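Local coordinates for protein trehalose-6-phosphate phosphatase (Candida albicans, PDB 5DXI) that belongs to the HAD superfamily of phosphatases and binds a magnesium ion and beryllium trifluoride, at residues P11-N16 and F227-G232. Sequence-based numbering, arbitrary orientation.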
ATOM      1  N   PRO A  11      -6.999   8.565  20.010  1.00 41.68           N
ATOM      2  CA  PRO A  11      -7.130   9.967  20.448  1.00 35.63           C
ATOM      3  C   PRO A  11      -5.954  10.864  20.077  1.00 40.67           C
ATOM      4  O   PRO A  11      -6.180  12.016  19.687  1.00 39.65           O
ATOM      5  CB  PRO A  11      -7.265   9.839  21.966  1.00 39.03           C
ATOM      6  CG  PRO A  11      -7.970   8.523  22.137  1.00 40.43           C
ATOM      7  CD  PRO A  11      -7.328   7.627  21.105  1.00 35.87           C
ATOM      8  N   LEU A  12      -4.729  10.353  20.197  1.00 35.80           N
ATOM      9  CA  LEU A  12      -3.549  11.099  19.775  1.00 38.90           C
ATOM     10  C   LEU A  12      -3.593  11.355  18.266  1.00 34.97           C
ATOM     11  O   LEU A  12      -3.293  12.457  17.811  1.00 36.22           O
ATOM     12  CB  LEU A  12      -2.256  10.350  20.146  1.00 34.81           C
ATOM     13  CG  LEU A  12      -0.959  10.916  19.542  1.00 38.37           C
ATOM     14  CD1 LEU A  12      -0.764  12.367  19.934  1.00 43.72           C
ATOM     15  CD2 LEU A  12       0.274  10.100  19.925  1.00 41.80           C
ATOM     16  N   LEU A  13      -3.950  10.331  17.496  1.00 35.26           N
ATOM     17  CA  LEU A  13      -4.016  10.488  16.044  1.00 36.27           C
ATOM     18  C   LEU A  13      -4.973  11.633  15.713  1.00 36.90           C
ATOM     19  O   LEU A  13      -4.653  12.517  14.902  1.00 37.21           O
ATOM     20  CB  LEU A  13      -4.460   9.190  15.354  1.00 34.09           C
ATOM     21  CG  LEU A  13      -4.403   9.240  13.822  1.00 32.18           C
ATOM     22  CD1 LEU A  13      -2.947   9.274  13.342  1.00 30.37           C
ATOM     23  CD2 LEU A  13      -5.121   8.064  13.226  1.00 30.46           C
ATOM     24  N   LEU A  14      -6.120  11.630  16.393  1.00 35.79           N
ATOM     25  CA  LEU A  14      -7.148  12.648  16.195  1.00 38.92           C
ATOM     26  C   LEU A  14      -6.608  14.026  16.553  1.00 41.61           C
ATOM     27  O   LEU A  14      -6.813  14.994  15.821  1.00 42.52           O
ATOM     28  CB  LEU A  14      -8.387  12.321  17.040  1.00 41.49           C
ATOM     29  CG  LEU A  14      -9.598  13.263  16.973  1.00 41.74           C
ATOM     30  CD1 LEU A  14     -10.129  13.405  15.549  1.00 43.62           C
ATOM     31  CD2 LEU A  14     -10.698  12.779  17.912  1.00 44.49           C
ATOM     32  N   ASN A  15      -5.897  14.115  17.676  1.00 39.79           N
ATOM     33  CA  ASN A  15      -5.332  15.391  18.093  1.00 40.53           C
ATOM     34  C   ASN A  15      -4.305  15.931  17.112  1.00 42.42           C
ATOM     35  O   ASN A  15      -4.294  17.128  16.815  1.00 46.42           O
ATOM     36  CB  ASN A  15      -4.729  15.275  19.492  1.00 44.57           C
ATOM     37  CG  ASN A  15      -5.801  15.232  20.565  1.00 51.95           C
ATOM     38  OD1 ASN A  15      -6.883  15.802  20.383  1.00 51.25           O
ATOM     39  ND2 ASN A  15      -5.518  14.561  21.681  1.00 47.93           N
ATOM     40  N   ASN A  16      -3.436  15.060  16.611  1.00 39.66           N
ATOM     41  CA  ASN A  16      -2.413  15.493  15.670  1.00 40.12           C
ATOM     42  C   ASN A  16      -3.096  15.931  14.364  1.00 40.67           C
ATOM     43  O   ASN A  16      -2.679  16.910  13.739  1.00 42.31           O
ATOM     44  CB  ASN A  16      -1.407  14.372  15.401  1.00 39.45           C
ATOM     45  CG  ASN A  16      -0.084  14.878  14.829  1.00 42.24           C
ATOM     46  OD1 ASN A  16       0.863  15.123  15.560  1.00 50.04           O
ATOM     47  ND2 ASN A  16      -0.036  15.078  13.527  1.00 50.79           N
ATOM     48  N   PHE A 227       1.329  15.969   8.819  1.00 39.72           N
ATOM     49  CA  PHE A 227       0.531  14.841   9.283  1.00 36.32           C
ATOM     50  C   PHE A 227       0.492  13.804   8.171  1.00 37.89           C
ATOM     51  O   PHE A 227       0.006  14.084   7.072  1.00 35.97           O
ATOM     52  CB  PHE A 227      -0.891  15.286   9.645  1.00 36.13           C
ATOM     53  CG  PHE A 227      -1.782  14.172  10.123  1.00 35.73           C
ATOM     54  CD1 PHE A 227      -1.920  13.909  11.475  1.00 39.01           C
ATOM     55  CD2 PHE A 227      -2.493  13.397   9.225  1.00 36.40           C
ATOM     56  CE1 PHE A 227      -2.750  12.887  11.924  1.00 35.05           C
ATOM     57  CE2 PHE A 227      -3.319  12.373   9.664  1.00 36.02           C
ATOM     58  CZ  PHE A 227      -3.450  12.117  11.014  1.00 36.36           C
ATOM     59  N   MET A 228       1.018  12.619   8.447  1.00 33.43           N
ATOM     60  CA  MET A 228       1.013  11.540   7.473  1.00 30.98           C
ATOM     61  C   MET A 228       0.451  10.272   8.103  1.00 32.08           C
ATOM     62  O   MET A 228       1.000   9.756   9.084  1.00 32.65           O
ATOM     63  CB  MET A 228       2.430  11.293   6.926  1.00 34.24           C
ATOM     64  CG  MET A 228       2.977  12.405   6.029  1.00 29.57           C
ATOM     65  SD  MET A 228       4.652  12.928   6.470  1.00 35.04           S
ATOM     66  CE  MET A 228       4.313  13.851   7.972  1.00 35.83           C
ATOM     67  N   LEU A 229      -0.650   9.772   7.553  1.00 29.22           N
ATOM     68  CA  LEU A 229      -1.229   8.529   8.053  1.00 30.16           C
ATOM     69  C   LEU A 229      -1.172   7.483   6.953  1.00 28.54           C
ATOM     70  O   LEU A 229      -1.717   7.675   5.857  1.00 29.67           O
ATOM     71  CB  LEU A 229      -2.664   8.727   8.531  1.00 29.17           C
ATOM     72  CG  LEU A 229      -3.430   7.454   8.890  1.00 26.54           C
ATOM     73  CD1 LEU A 229      -2.732   6.710  10.041  1.00 25.80           C
ATOM     74  CD2 LEU A 229      -4.889   7.770   9.256  1.00 24.66           C
ATOM     75  N   CYS A 230      -0.499   6.383   7.250  1.00 26.27           N
ATOM     76  CA  CYS A 230      -0.257   5.351   6.254  1.00 28.94           C
ATOM     77  C   CYS A 230      -0.711   4.001   6.783  1.00 27.34           C
ATOM     78  O   CYS A 230      -0.276   3.571   7.859  1.00 27.04           O
ATOM     79  CB  CYS A 230       1.226   5.314   5.890  1.00 30.17           C
ATOM     80  SG  CYS A 230       1.740   4.022   4.735  1.00 28.98           S
ATOM     81  N   LEU A 231      -1.581   3.336   6.024  1.00 24.25           N
ATOM     82  CA  LEU A 231      -2.155   2.060   6.433  1.00 24.54           C
ATOM     83  C   LEU A 231      -1.935   0.967   5.394  1.00 24.52           C
ATOM     84  O   LEU A 231      -2.114   1.204   4.193  1.00 23.70           O
ATOM     85  CB  LEU A 231      -3.654   2.210   6.699  1.00 27.38           C
ATOM     86  CG  LEU A 231      -4.013   3.119   7.879  1.00 30.55           C
ATOM     87  CD1 LEU A 231      -5.246   3.954   7.528  1.00 27.97           C
ATOM     88  CD2 LEU A 231      -4.231   2.298   9.162  1.00 27.31           C
ATOM     89  N   GLY A 232      -1.557  -0.225   5.857  1.00 20.93           N
ATOM     90  CA  GLY A 232      -1.398  -1.373   4.977  1.00 24.02           C
ATOM     91  C   GLY A 232      -1.330  -2.697   5.725  1.00 25.83           C
ATOM     92  O   GLY A 232      -1.079  -2.733   6.927  1.00 26.81           O
TER
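Phe227 reaches from strand 227-232 to Leu13 and Asn16 of helix 10-19. Its CG lies anti to the backbone N (chi1 180°), which carries the ring out from the sheet to the helix. Following Phe227 outward, CB has the amide of Asn16 near it, with ND2 4.0 Å away. At the ring, CD1 lies 3.0 Å from Asn16 ND2, a tight and doubtful approach. The amide lies beside the ring edge, with Asn16 CB in the ring plane, and its own plane is turned 31° from the ring. Next, CE1 of Phe227 faces the backbone O of Leu13 at 3.6 Å. At the tip, CZ meets CD1 of Leu13 at 3.7 Å. The other methyl of Leu13, CD2, touches CD2 of Leu229 at 4.0 Å, and these two side chains cross at about a right angle. Strand 227-232 is an inner strand of the mainly parallel sheet, between strands 23-27 and 266-271. Tyr267 of the latter also touches Leu13 and Asn16. Thr293 and Leu294 of helix 287-298 touch Leu13 and Leu229, respectively. The apolar contacts of Leu13 pack helix 10-19 against the HAD core sheet. The weakly positive edge hydrogens of Phe227 probably suit the Leu13 carbonyl O, while the amide N contact is not a hydrogen bond.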